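Side-chain contacts in uncharacterized protein 4E10_S0_1Z6NA_001 (T18) (Artificial gene, PDB 3LEF), which displays, by design, the HIV epitope recognised by antibody 4E10 on a thioredoxin-like scaffold intended to raise antibodies against it: residues L76-A79 / Q80-P84; V128-Q132 / A133-G137. One frame throughout, in Å; residues are numbered along the deposited sequence.

Contact 1 (76-84) and contact 2 (128-137) are both local, one at the end of a helix and the other at the start of one. Contact 1 closes helix 67-82, the crossover helix between strands 56-61 and 86-91. Contact 2 opens helix 132-135 after strand 123-128. Their centres are about 21 Å apart, on opposite sides of the chain's centre, and their nearest atoms are about 9 Å apart, so they do not touch. Helix 67-82 relates them: its last turns make contact 1, while D68 and N72 near its start meet contact 2. A CxxC sequence resembling the thioredoxin motif lies at that start, though no activity is established for this scaffold.

Contact 1: residues L76-A79 / Q80-P84; sequences LDFA and QRLQP
Backbone bonds from Q80 N to L76 O, R81 N to D77 O, L82 N to F78 O and Q83 N to A79 O carry the alpha-helix through its last turn, and Q83 is the first residue to leave helical angles. D77 holds two side chains of the next turn. Its CG is anti to the backbone N (chi1 178°), which carries the carboxylate along the helix to both. D77 OD1 takes Q80 NE2 at 2.8 Å on its anti lone pair, and the donor's amide plane stands almost perpendicular to the carboxylate. D77 OD2 forms a salt bridge with R81 NE at 3.2 Å, met from above the carboxylate plane but lying in the guanidinium plane. A water bridges OD2 and R81 NH2, and NH2 also pairs with E37 of helix 23-39. R81 NH2 reaches the F78 ring edge, 3.6 Å from F78 CD1, with the two planes nearly perpendicular. L82 CD2 meets F78 CE2 obliquely at 4.2 Å. Q80 OE1 accepts from L88 N of strand 86-91. These are i to i+3 and i to i+4 side-chain pairs at the C-terminal end of the helix in a thioredoxin-like beta-alpha-beta crossover.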
loop_
_atom_site.group_PDB
_atom_site.type_symbol
_atom_site.label_atom_id
_atom_site.label_comp_id
_atom_site.label_asym_id
_atom_site.label_seq_id
_atom_site.Cartn_x
_atom_site.Cartn_y
_atom_site.Cartn_z
ATOM N N LEU A 76 18.263 1.340 -6.578
ATOM C CA LEU A 76 18.620 1.768 -5.227
ATOM C C LEU A 76 18.782 0.598 -4.265
ATOM O O LEU A 76 19.606 0.660 -3.352
ATOM C CB LEU A 76 17.612 2.774 -4.686
ATOM C CG LEU A 76 17.612 4.102 -5.442
ATOM C CD1 LEU A 76 16.536 5.021 -4.866
ATOM C CD2 LEU A 76 18.996 4.741 -5.390
ATOM N N ASP A 77 18.029 -0.478 -4.455
ATOM C CA ASP A 77 18.314 -1.714 -3.689
ATOM C C ASP A 77 19.729 -2.242 -3.990
ATOM O O ASP A 77 20.474 -2.548 -3.088
ATOM C CB ASP A 77 17.280 -2.790 -3.998
ATOM C CG ASP A 77 17.544 -4.095 -3.268
ATOM O OD1 ASP A 77 17.582 -4.114 -2.005
ATOM O OD2 ASP A 77 17.667 -5.126 -3.966
ATOM N N PHE A 78 20.086 -2.376 -5.265
ATOM C CA PHE A 78 21.447 -2.748 -5.641
ATOM C C PHE A 78 22.469 -1.939 -4.826
ATOM O O PHE A 78 23.346 -2.500 -4.167
ATOM C CB PHE A 78 21.652 -2.498 -7.136
ATOM C CG PHE A 78 22.922 -3.091 -7.705
ATOM C CD1 PHE A 78 23.017 -4.449 -7.973
ATOM C CD2 PHE A 78 23.999 -2.284 -8.011
ATOM C CE1 PHE A 78 24.169 -4.994 -8.512
ATOM C CE2 PHE A 78 25.139 -2.822 -8.552
ATOM C CZ PHE A 78 25.224 -4.182 -8.801
ATOM N N ALA A 79 22.342 -0.616 -4.894
ATOM C CA ALA A 79 23.250 0.288 -4.199
ATOM C C ALA A 79 23.316 -0.076 -2.717
ATOM O O ALA A 79 24.403 -0.247 -2.165
ATOM C CB ALA A 79 22.793 1.729 -4.375
ATOM N N GLN A 80 22.147 -0.207 -2.088
ATOM C CA GLN A 80 22.066 -0.503 -0.655
ATOM C C GLN A 80 22.666 -1.852 -0.287
ATOM O O GLN A 80 23.228 -1.987 0.781
ATOM C CB GLN A 80 20.610 -0.419 -0.144
ATOM C CG GLN A 80 19.857 -1.743 0.011
ATOM C CD GLN A 80 18.460 -1.518 0.563
ATOM O OE1 GLN A 80 18.269 -0.635 1.389
ATOM N NE2 GLN A 80 17.478 -2.298 0.098
ATOM N N ARG A 81 22.511 -2.855 -1.148
ATOM C CA ARG A 81 23.096 -4.183 -0.892
ATOM C C ARG A 81 24.614 -4.139 -1.034
ATOM O O ARG A 81 25.336 -4.865 -0.346
ATOM C CB ARG A 81 22.529 -5.237 -1.855
ATOM C CG ARG A 81 21.114 -5.713 -1.536
ATOM C CD ARG A 81 20.780 -6.975 -2.328
ATOM N NE ARG A 81 20.480 -6.667 -3.730
ATOM C CZ ARG A 81 21.258 -6.946 -4.778
ATOM N NH1 ARG A 81 22.418 -7.562 -4.633
ATOM N NH2 ARG A 81 20.861 -6.601 -5.999
ATOM N N LEU A 82 25.097 -3.280 -1.925
ATOM C CA LEU A 82 26.528 -3.065 -2.062
ATOM C C LEU A 82 26.994 -2.178 -0.915
ATOM O O LEU A 82 28.029 -2.449 -0.305
ATOM C CB LEU A 82 26.841 -2.433 -3.422
ATOM C CG LEU A 82 28.176 -2.697 -4.121
ATOM C CD1 LEU A 82 28.584 -4.160 -4.057
ATOM C CD2 LEU A 82 28.091 -2.218 -5.591
ATOM N N GLN A 83 26.217 -1.148 -0.581
ATOM C CA GLN A 83 26.616 -0.202 0.479
ATOM C C GLN A 83 25.609 -0.130 1.652
ATOM O O GLN A 83 24.803 0.790 1.741
ATOM C CB GLN A 83 26.825 1.180 -0.151
ATOM C CG GLN A 83 27.057 2.326 0.822
ATOM C CD GLN A 83 28.286 2.145 1.676
ATOM O OE1 GLN A 83 28.178 2.015 2.888
ATOM N NE2 GLN A 83 29.464 2.145 1.054
ATOM N N PRO A 84 25.668 -1.093 2.569
ATOM C CA PRO A 84 24.651 -1.175 3.633
ATOM C C PRO A 84 24.606 -0.017 4.647
ATOM O O PRO A 84 23.834 -0.088 5.604
ATOM C CB PRO A 84 24.984 -2.483 4.360
ATOM C CG PRO A 84 26.047 -3.162 3.555
ATOM C CD PRO A 84 26.687 -2.147 2.683
HETATM O O HOH W 1 18.466 -4.521 -6.728
#

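Contact 2: residues V128-Q132 / A133-G137; sequences VERPQ and AVLDG
In L135, CG sits anti to the carbonyl carbon (chi1 -68°), and this swings the side chain back over the residues that lead into the helix. In R130 the same choice (chi1 -68°), with the chain extended from CG to NE, lays the aliphatic part beside V134 and L135. L135 CD2 rests on R130 CB at 3.9 Å, and its other methyl, CD1, lies 3.4 Å from R130 O. The two side chains cross at a slant. R130 CD meets V134 CG1 at 3.9 Å, here at about a right angle. The other methyl of V134, CG2, lies alongside the P131 ring, 4.0 Å from P131 CD, and the two side chains point the same way.

P131 is the N-cap residue, and its carbonyl oxygen accepts twice. L135 N comes to P131 O at 2.9 Å in the carbonyl plane, in a fairly straight bond. V134 N comes to the same P131 O from above that plane, and its bond is more bent (N-H...O 132°). D136 N bonds Q132 O one residue on.

The charged end of R130 leads away from the turn, and its NE makes a salt bridge with D68 of helix 67-82. Q132 N at the helix start bonds D157 of helix 151-163. P131 and V134 both touch Y145 of helix 139-146, while P131 also meets H153 and N72. The loop after strand 123-128 thus reaches helix 67-82, while helix 132-135 itself packs on helices 139-146 and 151-163.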
loop_
_atom_site.group_PDB
_atom_site.type_symbol
_atom_site.label_atom_id
_atom_site.label_comp_id
_atom_site.label_asym_id
_atom_site.label_seq_id
_atom_site.Cartn_x
_atom_site.Cartn_y
_atom_site.Cartn_z
ATOM N N VAL A 128 12.241 12.215 -7.321
ATOM C CA VAL A 128 10.818 12.104 -7.579
ATOM C C VAL A 128 10.557 11.496 -8.946
ATOM O O VAL A 128 10.886 12.080 -9.975
ATOM C CB VAL A 128 10.136 13.470 -7.487
ATOM C CG1 VAL A 128 8.636 13.326 -7.740
ATOM C CG2 VAL A 128 10.403 14.096 -6.123
ATOM N N GLU A 129 10.005 10.288 -8.919
ATOM C CA GLU A 129 9.517 9.578 -10.091
ATOM C C GLU A 129 10.644 9.056 -10.972
ATOM O O GLU A 129 10.739 7.847 -11.189
ATOM C CB GLU A 129 8.523 10.440 -10.881
ATOM C CG GLU A 129 7.565 9.627 -11.753
ATOM C CD GLU A 129 6.543 10.477 -12.501
ATOM O OE1 GLU A 129 6.813 11.671 -12.753
ATOM O OE2 GLU A 129 5.462 9.945 -12.851
ATOM N N ARG A 130 11.503 9.952 -11.463
ATOM C CA ARG A 130 12.593 9.577 -12.375
ATOM C C ARG A 130 13.898 10.346 -12.173
ATOM O O ARG A 130 13.914 11.433 -11.592
ATOM C CB ARG A 130 12.163 9.828 -13.808
ATOM C CG ARG A 130 11.083 8.923 -14.274
ATOM C CD ARG A 130 10.320 9.503 -15.468
ATOM N NE ARG A 130 9.309 8.543 -15.867
ATOM C CZ ARG A 130 8.585 8.607 -16.970
ATOM N NH1 ARG A 130 7.708 7.647 -17.213
ATOM N NH2 ARG A 130 8.728 9.618 -17.820
ATOM N N PRO A 131 15.003 9.787 -12.691
ATOM C CA PRO A 131 16.276 10.488 -12.613
ATOM C C PRO A 131 16.212 11.817 -13.338
ATOM O O PRO A 131 15.486 11.950 -14.331
ATOM C CB PRO A 131 17.253 9.525 -13.303
ATOM C CG PRO A 131 16.590 8.174 -13.209
ATOM C CD PRO A 131 15.138 8.470 -13.342
ATOM N N GLN A 132 16.955 12.799 -12.846
ATOM C CA GLN A 132 16.900 14.150 -13.423
ATOM C C GLN A 132 17.327 14.181 -14.903
ATOM O O GLN A 132 16.801 14.988 -15.696
ATOM C CB GLN A 132 17.746 15.119 -12.582
ATOM C CG GLN A 132 17.468 16.601 -12.821
ATOM C CD GLN A 132 16.080 17.050 -12.366
ATOM O OE1 GLN A 132 15.248 17.451 -13.179
ATOM N NE2 GLN A 132 15.841 17.004 -11.068
ATOM N N ALA A 133 18.259 13.318 -15.298
ATOM C CA ALA A 133 18.674 13.279 -16.709
ATOM C C ALA A 133 17.544 12.730 -17.605
ATOM O O ALA A 133 17.495 13.015 -18.801
ATOM C CB ALA A 133 19.960 12.470 -16.887
ATOM N N VAL A 134 16.636 11.953 -17.017
ATOM C CA VAL A 134 15.473 11.448 -17.733
ATOM C C VAL A 134 14.376 12.517 -17.768
ATOM O O VAL A 134 13.721 12.704 -18.789
ATOM C CB VAL A 134 14.912 10.169 -17.084
ATOM C CG1 VAL A 134 13.555 9.796 -17.703
ATOM C CG2 VAL A 134 15.910 9.025 -17.196
ATOM N N LEU A 135 14.190 13.210 -16.643
ATOM C CA LEU A 135 13.192 14.282 -16.532
ATOM C C LEU A 135 13.545 15.491 -17.400
ATOM O O LEU A 135 12.658 16.276 -17.758
ATOM C CB LEU A 135 13.031 14.731 -15.073
ATOM C CG LEU A 135 12.402 13.752 -14.084
ATOM C CD1 LEU A 135 12.472 14.320 -12.671
ATOM C CD2 LEU A 135 10.962 13.428 -14.469
ATOM N N ASP A 136 14.836 15.639 -17.722
ATOM C CA ASP A 136 15.319 16.702 -18.645
ATOM C C ASP A 136 15.301 16.269 -20.113
ATOM O O ASP A 136 15.636 17.051 -21.007
ATOM C CB ASP A 136 16.759 17.135 -18.298
ATOM C CG ASP A 136 16.875 17.779 -16.917
ATOM O OD1 ASP A 136 15.826 18.100 -16.304
ATOM O OD2 ASP A 136 18.024 17.954 -16.440
ATOM N N GLY A 137 14.921 15.026 -20.370
ATOM C CA GLY A 137 15.024 14.482 -21.709
ATOM C C GLY A 137 13.693 14.499 -22.415
ATOM O O GLY A 137 12.714 15.066 -21.914
#